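Local structure of THB11 (Chlamydomonas reinhardtii, 6TD7) at residues A[73-77]-A[78-82]; A[55-58]-A[59-63]; A[111-114]-A[115-118]. The protein binds heme in a truncated globin domain, holds cyanide in its ligand pocket, probably binds oxygen and may take part in nitrite reduction. All coordinates share one frame; numbering follows the deposited sequence. Where two conformers were deposited one is given.

Interactions 1 and 2 grip the same heme through different elements. Interaction 1 lies where the loop before helix 77-88 enters that helix and supplies the axial histidine of the iron; interaction 2 is a water-kinked turn of helix 50-64, with a glutamine touching the bound cyanide. The two meet through Gly74 CA and Met59 SD. Both pair buried apolar and ligand-binding groups with an exposed edge at the heme propionates. Interaction 3, its centre about 26 Å from that of interaction 1 and on the other side of the chain's centre, touches no heme. It opens helix 113-123, one side exposed, the other packed by Leu115 and Ala111, and joins arginine side chain to backbone.

Interaction 1 of 3, residues A[73-77]-A[78-82]; sequences TGKSV and RIAHL. With HEM (protoporphyrin IX containing Fe), chain B.
Val77 O is gripped by two donors of one residue: His81 ND1 at 2.6 Å and His81 N at 3.1 Å, which come from opposite faces of the carbonyl plane. This is the proximal side of the globin heme pocket, at the start of helix 77-88. The ring bond is nearly straight (N-H...O 170°), and Val77 O lies almost in the imidazole plane; together with the iron bond it restrains the ring's rotation. With CG anti to its own carbonyl carbon (chi1 -60°), the His81 ring stands off the helix and its far nitrogen, NE2, binds the heme iron at 2.2 Å. Histidine suits the place because one ring can hold a metal and a helix carbonyl at once. The Val77 side chain packs on Tyr126, Ala129 and Ile130 of helix 125-131, with CG1 also near HEM CMD.

One residue earlier, Ser76 is the N-cap: its OG accepts from Ile79 N at 3.2 Å, and its carbonyl takes the N-H of Ala80. Ala80 is small enough to let a propionate arm come close, with CB 3.7 Å from HEM CBD. Lys75 stretches along the heme edge; its side chain crosses that of Ile79 at about a right angle, CE against CG2. The extended chain brings NZ to HEM O1A, 3.3 Å away, in a weak hydrogen bond.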
ATOM      1  N   THR A  73     -10.529  -9.871   0.592  1.00 16.82           N
ATOM      2  CA  THR A  73     -11.585  -9.996   1.590  1.00 16.84           C
ATOM      3  C   THR A  73     -11.096  -9.666   2.998  1.00 17.26           C
ATOM      4  O   THR A  73     -11.714 -10.089   3.979  1.00 11.25           O
ATOM      5  CB  THR A  73     -12.193 -11.403   1.568  1.00 14.80           C
ATOM      6  OG1 THR A  73     -11.151 -12.387   1.595  1.00 21.52           O
ATOM      7  CG2 THR A  73     -13.051 -11.597   0.328  1.00 21.10           C
ATOM      8  N   GLY A  74     -10.005  -8.918   3.127  1.00 15.49           N
ATOM      9  CA  GLY A  74      -9.559  -8.461   4.424  1.00 13.57           C
ATOM     10  C   GLY A  74     -10.346  -7.261   4.919  1.00 14.74           C
ATOM     11  O   GLY A  74     -11.308  -6.804   4.301  1.00 15.11           O
ATOM     12  N   LYS A  75      -9.903  -6.747   6.066  1.00 12.62           N
ATOM     13  CA  LYS A  75     -10.550  -5.611   6.713  1.00 18.56           C
ATOM     14  C   LYS A  75     -10.711  -4.444   5.750  1.00 12.89           C
ATOM     15  O   LYS A  75      -9.821  -4.140   4.953  1.00 13.36           O
ATOM     16  CB  LYS A  75      -9.723  -5.181   7.928  1.00 18.08           C
ATOM     17  CG  LYS A  75     -10.227  -3.941   8.650  1.00 19.85           C
ATOM     18  CD  LYS A  75      -9.242  -3.516   9.727  1.00 21.12           C
ATOM     19  CE  LYS A  75      -9.709  -2.276  10.461  1.00 33.95           C
ATOM     20  NZ  LYS A  75      -8.784  -1.934  11.573  1.00 27.60           N
ATOM     21  N   SER A  76     -11.864  -3.782   5.844  1.00 17.05           N
ATOM     22  CA  SER A  76     -12.139  -2.602   5.038  1.00 16.80           C
ATOM     23  C   SER A  76     -11.048  -1.555   5.206  1.00 11.68           C
ATOM     24  O   SER A  76     -10.757  -1.121   6.324  1.00 12.49           O
ATOM     25  CB  SER A  76     -13.492  -2.017   5.447  1.00 16.74           C
ATOM     26  OG  SER A  76     -13.523  -0.616   5.249  1.00 18.51           O
ATOM     27  N   VAL A  77     -10.460  -1.125   4.085  1.00 14.91           N
ATOM     28  CA  VAL A  77      -9.368  -0.162   4.175  1.00 11.79           C
ATOM     29  C   VAL A  77      -9.869   1.222   4.578  1.00 13.71           C
ATOM     30  O   VAL A  77      -9.115   2.007   5.163  1.00 14.78           O
ATOM     31  CB  VAL A  77      -8.572  -0.072   2.857  1.00 14.35           C
ATOM     32  CG1 VAL A  77      -7.658  -1.274   2.713  1.00 20.72           C
ATOM     33  CG2 VAL A  77      -9.512   0.070   1.663  1.00 16.68           C
ATOM     34  N   ARG A  78     -11.118   1.570   4.252  1.00 11.62           N
ATOM     35  CA  ARG A  78     -11.650   2.838   4.743  1.00 11.69           C
ATOM     36  C   ARG A  78     -11.690   2.842   6.267  1.00 13.72           C
ATOM     37  O   ARG A  78     -11.271   3.809   6.913  1.00 14.53           O
ATOM     38  CB  ARG A  78     -13.047   3.112   4.186  1.00 16.26           C
ATOM     39  CG  ARG A  78     -13.675   4.375   4.778  1.00 16.23           C
ATOM     40  CD  ARG A  78     -14.691   5.024   3.850  1.00 14.69           C
ATOM     41  NE  ARG A  78     -15.348   6.177   4.469  1.00 18.13           N
ATOM     42  CZ  ARG A  78     -14.913   7.434   4.395  1.00 19.28           C
ATOM     43  NH1 ARG A  78     -13.806   7.727   3.730  1.00 15.76           N
ATOM     44  NH2 ARG A  78     -15.590   8.406   4.990  1.00 20.85           N
ATOM     45  N   ILE A  79     -12.208   1.765   6.857  1.00 15.55           N
ATOM     46  CA  ILE A  79     -12.260   1.673   8.310  1.00 15.78           C
ATOM     47  C   ILE A  79     -10.862   1.812   8.894  1.00 13.32           C
ATOM     48  O   ILE A  79     -10.647   2.538   9.873  1.00 16.99           O
ATOM     49  CB  ILE A  79     -12.927   0.352   8.734  1.00 18.05           C
ATOM     50  CG1 ILE A  79     -14.413   0.368   8.367  1.00 21.66           C
ATOM     51  CG2 ILE A  79     -12.711   0.106  10.219  1.00 17.31           C
ATOM     52  CD1 ILE A  79     -15.206   1.489   9.011  1.00 29.46           C
ATOM     53  N   ALA A  80      -9.883   1.140   8.284  1.00 15.70           N
ATOM     54  CA  ALA A  80      -8.527   1.167   8.817  1.00 17.01           C
ATOM     55  C   ALA A  80      -7.956   2.580   8.827  1.00 17.62           C
ATOM     56  O   ALA A  80      -7.220   2.949   9.750  1.00 15.66           O
ATOM     57  CB  ALA A  80      -7.630   0.237   8.002  1.00 12.91           C
ATOM     58  N   HIS A  81      -8.274   3.384   7.816  1.00 10.78           N
ATOM     59  CA  HIS A  81      -7.721   4.726   7.706  1.00 11.99           C
ATOM     60  C   HIS A  81      -8.652   5.814   8.223  1.00 15.73           C
ATOM     61  O   HIS A  81      -8.316   6.996   8.105  1.00 14.60           O
ATOM     62  CB  HIS A  81      -7.360   5.041   6.249  1.00 13.00           C
ATOM     63  CG  HIS A  81      -6.340   4.118   5.667  1.00 14.74           C
ATOM     64  ND1 HIS A  81      -6.672   2.906   5.102  1.00 12.34           N
ATOM     65  CD2 HIS A  81      -4.994   4.225   5.568  1.00 10.96           C
ATOM     66  CE1 HIS A  81      -5.575   2.306   4.677  1.00 11.17           C
ATOM     67  NE2 HIS A  81      -4.543   3.086   4.947  1.00 11.25           N
ATOM     68  N   LEU A  82      -9.803   5.455   8.801  1.00 14.40           N
ATOM     69  CA  LEU A  82     -10.829   6.465   9.055  1.00 13.27           C
ATOM     70  C   LEU A  82     -10.447   7.381  10.212  1.00 20.63           C
ATOM     71  O   LEU A  82     -10.886   8.536  10.253  1.00 16.92           O
ATOM     72  CB  LEU A  82     -12.183   5.798   9.314  1.00 21.71           C
ATOM     73  CG  LEU A  82     -13.383   6.750   9.373  1.00 24.36           C
ATOM     74  CD1 LEU A  82     -13.490   7.586   8.099  1.00 21.93           C
ATOM     75  CD2 LEU A  82     -14.698   6.006   9.617  1.00 21.92           C
TER
HETATM   76  CHA HEM B 201      -3.633   0.415   7.647  1.00 16.99           C
HETATM   77  CHB HEM B 201      -1.858   4.938   7.200  1.00 14.35           C
HETATM   78  CHC HEM B 201      -1.093   4.326   2.441  1.00 15.80           C
HETATM   79  CHD HEM B 201      -3.299  -0.044   2.777  1.00 17.70           C
HETATM   80  C1A HEM B 201      -3.188   1.685   7.969  1.00 13.79           C
HETATM   81  C2A HEM B 201      -3.091   2.298   9.286  1.00 14.61           C
HETATM   82  C3A HEM B 201      -2.601   3.532   9.130  1.00 13.97           C
HETATM   83  C4A HEM B 201      -2.364   3.764   7.726  1.00 17.98           C
HETATM   84  CMA HEM B 201      -2.315   4.559  10.246  1.00 19.25           C
HETATM   85  CAA HEM B 201      -3.449   1.670  10.653  1.00 26.87           C
HETATM   86  CBA HEM B 201      -4.881   1.164  10.702  1.00 35.16           C
HETATM   87  CGA HEM B 201      -5.072   0.342  11.955  1.00 31.71           C
HETATM   88  O1A HEM B 201      -6.251   0.117  12.331  1.00 59.51           O
HETATM   89  O2A HEM B 201      -4.062  -0.090  12.573  1.00 22.05           O
HETATM   90  C1B HEM B 201      -1.446   5.142   5.899  1.00 15.16           C
HETATM   91  C2B HEM B 201      -0.738   6.307   5.408  1.00 15.96           C
HETATM   92  C3B HEM B 201      -0.531   6.155   4.097  1.00 10.85           C
HETATM   93  C4B HEM B 201      -1.093   4.880   3.701  1.00 15.78           C
HETATM   94  CMB HEM B 201      -0.312   7.522   6.259  1.00 19.83           C
HETATM   95  CAB HEM B 201       0.198   7.175   3.193  1.00 15.11           C
HETATM   96  CBB HEM B 201       0.121   7.125   1.862  1.00 17.47           C
HETATM   97  C1C HEM B 201      -1.611   3.080   2.157  1.00 15.70           C
HETATM   98  C2C HEM B 201      -1.546   2.464   0.861  1.00 17.86           C
HETATM   99  C3C HEM B 201      -2.156   1.283   0.928  1.00 19.82           C
HETATM  100  C4C HEM B 201      -2.619   1.063   2.290  1.00 16.69           C
HETATM  101  CMC HEM B 201      -0.910   3.098  -0.396  1.00 22.84           C
HETATM  102  CAC HEM B 201      -2.289   0.333  -0.275  1.00 25.28           C
HETATM  103  CBC HEM B 201      -3.395  -0.396  -0.416  1.00 35.32           C
HETATM  104  C1D HEM B 201      -3.491  -0.332   4.121  1.00 20.78           C
HETATM  105  C2D HEM B 201      -3.858  -1.618   4.676  1.00 14.40           C
HETATM  106  C3D HEM B 201      -3.957  -1.486   6.006  1.00 13.65           C
HETATM  107  C4D HEM B 201      -3.638  -0.120   6.364  1.00 11.66           C
HETATM  108  CMD HEM B 201      -4.099  -2.898   3.849  1.00 12.78           C
HETATM  109  CAD HEM B 201      -4.287  -2.591   7.023  1.00 14.86           C
HETATM  110  CBD HEM B 201      -5.772  -2.829   7.211  1.00 26.31           C
HETATM  111  CGD HEM B 201      -5.819  -4.035   8.110  1.00 19.38           C
HETATM  112  O1D HEM B 201      -6.000  -5.167   7.589  1.00 20.57           O
HETATM  113  O2D HEM B 201      -5.634  -3.861   9.342  1.00 21.54           O
HETATM  114  NA  HEM B 201      -2.736   2.617   7.047  1.00 12.75           N
HETATM  115  NB  HEM B 201      -1.642   4.288   4.828  1.00 11.26           N
HETATM  116  NC  HEM B 201      -2.264   2.195   3.015  1.00 13.78           N
HETATM  117  ND  HEM B 201      -3.366   0.551   5.182  1.00 11.13           N
HETATM  118 FE   HEM B 201      -2.501   2.360   5.017  1.00 21.92          FE

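Interaction 2 of 3, residues A[55-58]-A[59-63]; sequences AKQS and MFVSW. With HEM (protoporphyrin IX containing Fe), chain B.
Ala55 reaches Met59 through a water that lies 3.0 Å from Ala55 O and accepts from Met59 N. This is a kink in helix 50-64, the distal helix of the globin fold, where water replaces the usual bond to the turn before. Lys56 repeats the pattern: a second water sits 2.8 Å from Lys56 O, accepts from Phe60 N, and can also give a weak bond to the propionate oxygen HEM O1D. The bent Lys56 chain carries CE to 3.4 Å from HEM O2D, at the polar rim of the pocket.

Past that rim Phe60 turns to the apolar porphyrin edge. Its CB lies 3.3 Å from HEM CMD; with CG anti to the backbone N (chi1 -179°) the ring beyond it comes obliquely against the vinyl carbon HEM CBC. Tyr72 and Tyr126 meet this ring edge-to-face, and Trp63 CE3 lies over part of one face. A serine here would probably open a gap beside HEM CMD and the vinyl group and take from Tyr72 and Tyr126 their edge-to-face contact with this ring.

Gln57 restores regular helix, its carbonyl accepting from Val61 N at 3.1 Å. Its extended side chain touches the bound cyanide and packs on Tyr32, while OE1 lies 3.4 Å from the methyl carbon Val61 CG2. Finally Ser58 O receives Ser62 N at 2.8 Å, nearly along the carbonyl axis.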
ATOM      1  N   ALA A  55       2.992  -5.194   9.801  1.00 12.06           N
ATOM      2  CA  ALA A  55       2.291  -6.423  10.166  1.00 12.23           C
ATOM      3  C   ALA A  55       0.821  -6.346   9.773  1.00 14.46           C
ATOM      4  O   ALA A  55       0.277  -7.280   9.174  1.00 14.51           O
ATOM      5  CB  ALA A  55       2.436  -6.682  11.666  1.00 14.41           C
ATOM      6  N   LYS A  56       0.162  -5.229  10.100  1.00  8.78           N
ATOM      7  CA  LYS A  56      -1.259  -5.087   9.802  1.00 13.05           C
ATOM      8  C   LYS A  56      -1.530  -5.094   8.300  1.00 12.66           C
ATOM      9  O   LYS A  56      -2.592  -5.555   7.865  1.00 11.85           O
ATOM     10  CB  LYS A  56      -1.804  -3.793  10.412  1.00 14.57           C
ATOM     11  CG  LYS A  56      -1.908  -3.778  11.937  1.00 21.98           C
ATOM     12  CD  LYS A  56      -2.564  -5.043  12.498  1.00 34.20           C
ATOM     13  CE  LYS A  56      -3.902  -5.370  11.829  1.00 40.54           C
ATOM     14  NZ  LYS A  56      -4.363  -6.753  12.165  1.00 42.28           N
ATOM     15  N   GLN A  57      -0.597  -4.563   7.503  1.00 12.97           N
ATOM     16  CA  GLN A  57      -0.724  -4.465   6.053  1.00  9.60           C
ATOM     17  C   GLN A  57      -0.374  -5.768   5.344  1.00 10.35           C
ATOM     18  O   GLN A  57      -0.616  -5.882   4.136  1.00  7.68           O
ATOM     19  CB  GLN A  57       0.191  -3.334   5.542  1.00 13.16           C
ATOM     20  CG  GLN A  57      -0.020  -2.903   4.090  1.00 13.62           C
ATOM     21  CD  GLN A  57       1.249  -2.362   3.424  1.00 16.50           C
ATOM     22  OE1 GLN A  57       2.341  -2.910   3.586  1.00 17.76           O
ATOM     23  NE2 GLN A  57       1.096  -1.288   2.662  1.00 24.29           N
ATOM     24  N   SER A  58       0.133  -6.762   6.081  1.00 10.04           N
ATOM     25  CA  SER A  58       0.727  -7.935   5.445  0.36  9.49           C
ATOM     26  C   SER A  58      -0.302  -8.741   4.662  1.00 10.15           C
ATOM     27  O   SER A  58      -0.002  -9.240   3.571  1.00  7.28           O
ATOM     28  CB  SER A  58       1.404  -8.816   6.497  0.64 12.50           C
ATOM     29  OG  SER A  58       2.659  -8.283   6.885  0.64 13.26           O
ATOM     30  N   MET A  59      -1.513  -8.895   5.196  1.00 11.17           N
ATOM     31  CA  MET A  59      -2.508  -9.684   4.473  1.00 13.72           C
ATOM     32  C   MET A  59      -2.803  -9.066   3.113  1.00  8.89           C
ATOM     33  O   MET A  59      -2.940  -9.778   2.110  1.00  7.36           O
ATOM     34  CB  MET A  59      -3.791  -9.809   5.289  1.00 13.62           C
ATOM     35  CG  MET A  59      -4.907 -10.508   4.539  1.00 22.41           C
ATOM     36  SD  MET A  59      -6.417 -10.677   5.505  1.00 24.54           S
ATOM     37  CE  MET A  59      -5.821 -11.649   6.885  1.00 32.04           C
ATOM     38  N   PHE A  60      -2.906  -7.735   3.064  1.00  6.38           N
ATOM     39  CA  PHE A  60      -3.133  -7.045   1.801  1.00  8.67           C
ATOM     40  C   PHE A  60      -1.972  -7.254   0.833  1.00 12.03           C
ATOM     41  O   PHE A  60      -2.187  -7.488  -0.362  1.00  5.63           O
ATOM     42  CB  PHE A  60      -3.355  -5.549   2.063  1.00  6.73           C
ATOM     43  CG  PHE A  60      -3.631  -4.757   0.822  1.00  4.12           C
ATOM     44  CD1 PHE A  60      -4.905  -4.710   0.284  1.00  7.81           C
ATOM     45  CD2 PHE A  60      -2.614  -4.071   0.185  1.00  8.55           C
ATOM     46  CE1 PHE A  60      -5.157  -3.998  -0.864  1.00 11.33           C
ATOM     47  CE2 PHE A  60      -2.857  -3.366  -0.965  1.00 11.17           C
ATOM     48  CZ  PHE A  60      -4.135  -3.328  -1.493  1.00 14.62           C
ATOM     49  N   VAL A  61      -0.734  -7.149   1.320  1.00  7.54           N
ATOM     50  CA  VAL A  61       0.416  -7.319   0.437  1.00  7.71           C
ATOM     51  C   VAL A  61       0.482  -8.749  -0.078  1.00  7.93           C
ATOM     52  O   VAL A  61       0.832  -8.989  -1.241  1.00 10.26           O
ATOM     53  CB  VAL A  61       1.715  -6.926   1.163  1.00 10.95           C
ATOM     54  CG1 VAL A  61       2.932  -7.280   0.315  1.00 16.46           C
ATOM     55  CG2 VAL A  61       1.696  -5.455   1.481  1.00  9.67           C
ATOM     56  N   SER A  62       0.161  -9.720   0.780  1.00 10.23           N
ATOM     57  CA  SER A  62       0.136 -11.115   0.358  1.00  8.73           C
ATOM     58  C   SER A  62      -0.880 -11.333  -0.754  1.00  8.84           C
ATOM     59  O   SER A  62      -0.609 -12.053  -1.722  1.00  9.48           O
ATOM     60  CB  SER A  62      -0.179 -12.013   1.555  1.00  9.87           C
ATOM     61  OG  SER A  62      -0.192 -13.384   1.194  1.00 13.43           O
ATOM     62  N   TRP A  63      -2.068 -10.732  -0.625  1.00  8.85           N
ATOM     63  CA  TRP A  63      -3.051 -10.780  -1.701  1.00  9.74           C
ATOM     64  C   TRP A  63      -2.532 -10.079  -2.951  1.00  7.69           C
ATOM     65  O   TRP A  63      -2.695 -10.574  -4.073  1.00 10.86           O
ATOM     66  CB  TRP A  63      -4.362 -10.129  -1.246  1.00 12.33           C
ATOM     67  CG  TRP A  63      -5.289  -9.768  -2.384  1.00  9.85           C
ATOM     68  CD1 TRP A  63      -6.189 -10.591  -2.990  1.00 13.57           C
ATOM     69  CD2 TRP A  63      -5.401  -8.495  -3.046  1.00 10.71           C
ATOM     70  NE1 TRP A  63      -6.855  -9.919  -3.986  1.00 12.61           N
ATOM     71  CE2 TRP A  63      -6.392  -8.631  -4.039  1.00  9.97           C
ATOM     72  CE3 TRP A  63      -4.764  -7.258  -2.891  1.00 14.64           C
ATOM     73  CZ2 TRP A  63      -6.759  -7.577  -4.883  1.00 11.20           C
ATOM     74  CZ3 TRP A  63      -5.130  -6.209  -3.727  1.00 11.79           C
ATOM     75  CH2 TRP A  63      -6.121  -6.376  -4.707  1.00 13.54           C
TER
HETATM   76  CHA HEM B 201      -3.633   0.415   7.647  1.00 16.99           C
HETATM   77  CHB HEM B 201      -1.858   4.938   7.200  1.00 14.35           C
HETATM   78  CHC HEM B 201      -1.093   4.326   2.441  1.00 15.80           C
HETATM   79  CHD HEM B 201      -3.299  -0.044   2.777  1.00 17.70           C
HETATM   80  C1A HEM B 201      -3.188   1.685   7.969  1.00 13.79           C
HETATM   81  C2A HEM B 201      -3.091   2.298   9.286  1.00 14.61           C
HETATM   82  C3A HEM B 201      -2.601   3.532   9.130  1.00 13.97           C
HETATM   83  C4A HEM B 201      -2.364   3.764   7.726  1.00 17.98           C
HETATM   84  CMA HEM B 201      -2.315   4.559  10.246  1.00 19.25           C
HETATM   85  CAA HEM B 201      -3.449   1.670  10.653  1.00 26.87           C
HETATM   86  CBA HEM B 201      -4.881   1.164  10.702  1.00 35.16           C
HETATM   87  CGA HEM B 201      -5.072   0.342  11.955  1.00 31.71           C
HETATM   88  O1A HEM B 201      -6.251   0.117  12.331  1.00 59.51           O
HETATM   89  O2A HEM B 201      -4.062  -0.090  12.573  1.00 22.05           O
HETATM   90  C1B HEM B 201      -1.446   5.142   5.899  1.00 15.16           C
HETATM   91  C2B HEM B 201      -0.738   6.307   5.408  1.00 15.96           C
HETATM   92  C3B HEM B 201      -0.531   6.155   4.097  1.00 10.85           C
HETATM   93  C4B HEM B 201      -1.093   4.880   3.701  1.00 15.78           C
HETATM   94  CMB HEM B 201      -0.312   7.522   6.259  1.00 19.83           C
HETATM   95  CAB HEM B 201       0.198   7.175   3.193  1.00 15.11           C
HETATM   96  CBB HEM B 201       0.121   7.125   1.862  1.00 17.47           C
HETATM   97  C1C HEM B 201      -1.611   3.080   2.157  1.00 15.70           C
HETATM   98  C2C HEM B 201      -1.546   2.464   0.861  1.00 17.86           C
HETATM   99  C3C HEM B 201      -2.156   1.283   0.928  1.00 19.82           C
HETATM  100  C4C HEM B 201      -2.619   1.063   2.290  1.00 16.69           C
HETATM  101  CMC HEM B 201      -0.910   3.098  -0.396  1.00 22.84           C
HETATM  102  CAC HEM B 201      -2.289   0.333  -0.275  1.00 25.28           C
HETATM  103  CBC HEM B 201      -3.395  -0.396  -0.416  1.00 35.32           C
HETATM  104  C1D HEM B 201      -3.491  -0.332   4.121  1.00 20.78           C
HETATM  105  C2D HEM B 201      -3.858  -1.618   4.676  1.00 14.40           C
HETATM  106  C3D HEM B 201      -3.957  -1.486   6.006  1.00 13.65           C
HETATM  107  C4D HEM B 201      -3.638  -0.120   6.364  1.00 11.66           C
HETATM  108  CMD HEM B 201      -4.099  -2.898   3.849  1.00 12.78           C
HETATM  109  CAD HEM B 201      -4.287  -2.591   7.023  1.00 14.86           C
HETATM  110  CBD HEM B 201      -5.772  -2.829   7.211  1.00 26.31           C
HETATM  111  CGD HEM B 201      -5.819  -4.035   8.110  1.00 19.38           C
HETATM  112  O1D HEM B 201      -6.000  -5.167   7.589  1.00 20.57           O
HETATM  113  O2D HEM B 201      -5.634  -3.861   9.342  1.00 21.54           O
HETATM  114  NA  HEM B 201      -2.736   2.617   7.047  1.00 12.75           N
HETATM  115  NB  HEM B 201      -1.642   4.288   4.828  1.00 11.26           N
HETATM  116  NC  HEM B 201      -2.264   2.195   3.015  1.00 13.78           N
HETATM  117  ND  HEM B 201      -3.366   0.551   5.182  1.00 11.13           N
HETATM  118 FE   HEM B 201      -2.501   2.360   5.017  1.00 21.92          FE
HETATM  119  O   HOH W   1      -2.161  -8.595   8.067  1.00 12.22           O
HETATM  120  O   HOH W   2      -3.718  -6.241   5.445  1.00  9.99           O

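Interaction 3 of 3, residues A[111-114]-A[115-118]; sequences APEV and LRGE
Arg116 folds back over the first turn of helix 113-123 and gives NH1 to Ala111 O at 2.8 Å, so the side chain ties the turn to the loop residue ahead of the N-cap. This is a helix N-terminus, with Pro112 at the N-cap position, far from the heme. The tight part of the contact lies on this inner side. CG of Arg116 is anti to its carbonyl carbon (chi1 -53°) and the chain bends at chi3, which lays the guanidinium flat over the backbone: Glu113 CA sits 3.6 Å above its plane, over the centre. The NH1 bond is bent at the hydrogen (136°), and Ala111 O lies at the guanidinium edge, tilted from its plane. Arginine suits this place because a long chain is needed to turn back, a flat end can rest on the helix, and an edge N-H can still serve a carbonyl that precedes the helix.

Beside it, buried Leu115 directs its branch to Leu14 and Val18, and its CB lies 4.0 Å from Pro112 CD. The extended Glu118 also touches Leu14 and finds its charge partner in Arg17. Ala111, also buried, is small enough to pack against both Val18 and Met106. Proline is at ease before a helix, since it need give no backbone N-H, and Pro112 O still accepts from Arg116 N at 3.0 Å.

The outer side is looser. Glu113 and Val114 are exposed, and the Glu113 chain bends at chi2, its carboxylate plane nearly perpendicular to that of the guanidinium, with OE2 5.7 Å from Arg116 NH2, so no salt bridge forms there. The backbone then runs on as regular helix: Glu118 N reaches Val114 O at 3.2 Å, and Gly117 N meets Glu113 O at 2.8 Å.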
ATOM      1  N   ALA A 111      12.164  -4.078 -10.517  1.00 14.21           N
ATOM      2  CA  ALA A 111      10.966  -4.619 -11.148  1.00 14.53           C
ATOM      3  C   ALA A 111      10.676  -3.862 -12.439  1.00 11.76           C
ATOM      4  O   ALA A 111      10.707  -2.626 -12.445  1.00 10.50           O
ATOM      5  CB  ALA A 111       9.770  -4.523 -10.205  1.00 15.71           C
ATOM      6  N   PRO A 112      10.377  -4.550 -13.538  1.00 12.29           N
ATOM      7  CA  PRO A 112      10.097  -3.848 -14.796  1.00 16.75           C
ATOM      8  C   PRO A 112       8.743  -3.154 -14.779  1.00 10.39           C
ATOM      9  O   PRO A 112       7.821  -3.534 -14.055  1.00 11.48           O
ATOM     10  CB  PRO A 112      10.135  -4.969 -15.843  1.00 16.27           C
ATOM     11  CG  PRO A 112       9.754  -6.190 -15.094  1.00 12.84           C
ATOM     12  CD  PRO A 112      10.219  -6.012 -13.671  1.00 15.52           C
ATOM     13  N   GLU A 113       8.626  -2.131 -15.630  1.00 12.39           N
ATOM     14  CA  GLU A 113       7.425  -1.300 -15.632  1.00  7.01           C
ATOM     15  C   GLU A 113       6.161  -2.119 -15.883  1.00 10.34           C
ATOM     16  O   GLU A 113       5.105  -1.822 -15.311  1.00 11.71           O
ATOM     17  CB  GLU A 113       7.559  -0.189 -16.678  1.00 15.87           C
ATOM     18  CG  GLU A 113       6.487   0.902 -16.581  1.00 13.41           C
ATOM     19  CD  GLU A 113       5.211   0.571 -17.347  1.00 17.18           C
ATOM     20  OE1 GLU A 113       5.243  -0.335 -18.207  1.00 16.56           O
ATOM     21  OE2 GLU A 113       4.177   1.227 -17.089  1.00 17.34           O
ATOM     22  N   VAL A 114       6.232  -3.143 -16.738  1.00 10.88           N
ATOM     23  CA  VAL A 114       5.024  -3.909 -17.050  1.00 12.29           C
ATOM     24  C   VAL A 114       4.500  -4.594 -15.794  1.00 13.32           C
ATOM     25  O   VAL A 114       3.287  -4.655 -15.555  1.00 14.66           O
ATOM     26  CB  VAL A 114       5.298  -4.914 -18.187  1.00 13.50           C
ATOM     27  CG1 VAL A 114       6.263  -6.003 -17.744  1.00 19.36           C
ATOM     28  CG2 VAL A 114       3.995  -5.523 -18.692  1.00 19.20           C
ATOM     29  N   LEU A 115       5.413  -5.096 -14.962  1.00 13.77           N
ATOM     30  CA  LEU A 115       5.059  -5.661 -13.663  1.00 13.93           C
ATOM     31  C   LEU A 115       4.537  -4.590 -12.713  1.00 12.22           C
ATOM     32  O   LEU A 115       3.540  -4.804 -12.011  1.00 12.69           O
ATOM     33  CB  LEU A 115       6.301  -6.341 -13.086  1.00 15.69           C
ATOM     34  CG  LEU A 115       6.285  -7.182 -11.812  1.00 25.34           C
ATOM     35  CD1 LEU A 115       5.742  -6.425 -10.609  1.00 26.19           C
ATOM     36  CD2 LEU A 115       5.513  -8.455 -12.070  1.00 33.72           C
ATOM     37  N   ARG A 116       5.208  -3.441 -12.658  1.00 11.88           N
ATOM     38  CA  ARG A 116       4.760  -2.380 -11.766  1.00  9.46           C
ATOM     39  C   ARG A 116       3.357  -1.920 -12.127  1.00 11.66           C
ATOM     40  O   ARG A 116       2.523  -1.697 -11.242  1.00  6.37           O
ATOM     41  CB  ARG A 116       5.731  -1.205 -11.816  1.00 12.62           C
ATOM     42  CG  ARG A 116       7.169  -1.596 -11.572  1.00 12.17           C
ATOM     43  CD  ARG A 116       8.014  -0.395 -11.207  1.00 14.24           C
ATOM     44  NE  ARG A 116       8.033   0.635 -12.245  1.00 16.18           N
ATOM     45  CZ  ARG A 116       9.020   0.813 -13.125  1.00 14.84           C
ATOM     46  NH1 ARG A 116      10.087   0.028 -13.112  1.00 13.97           N
ATOM     47  NH2 ARG A 116       8.943   1.788 -14.018  1.00 16.43           N
ATOM     48  N   GLY A 117       3.074  -1.772 -13.421  1.00  9.11           N
ATOM     49  CA  GLY A 117       1.745  -1.351 -13.826  1.00 10.19           C
ATOM     50  C   GLY A 117       0.682  -2.351 -13.421  1.00  9.90           C
ATOM     51  O   GLY A 117      -0.406  -1.974 -12.978  1.00  9.12           O
ATOM     52  N   GLU A 118       0.986  -3.642 -13.557  1.00 11.33           N
ATOM     53  CA  GLU A 118       0.057  -4.683 -13.135  1.00  8.62           C
ATOM     54  C   GLU A 118      -0.254  -4.580 -11.648  1.00  9.40           C
ATOM     55  O   GLU A 118      -1.421  -4.616 -11.240  1.00 10.08           O
ATOM     56  CB  GLU A 118       0.654  -6.050 -13.472  1.00 13.99           C
ATOM     57  CG  GLU A 118      -0.177  -7.251 -13.063  1.00 21.51           C
ATOM     58  CD  GLU A 118       0.545  -8.550 -13.356  1.00 35.40           C
ATOM     59  OE1 GLU A 118       1.528  -8.514 -14.127  1.00 24.69           O
ATOM     60  OE2 GLU A 118       0.147  -9.601 -12.813  1.00 29.14           O
TER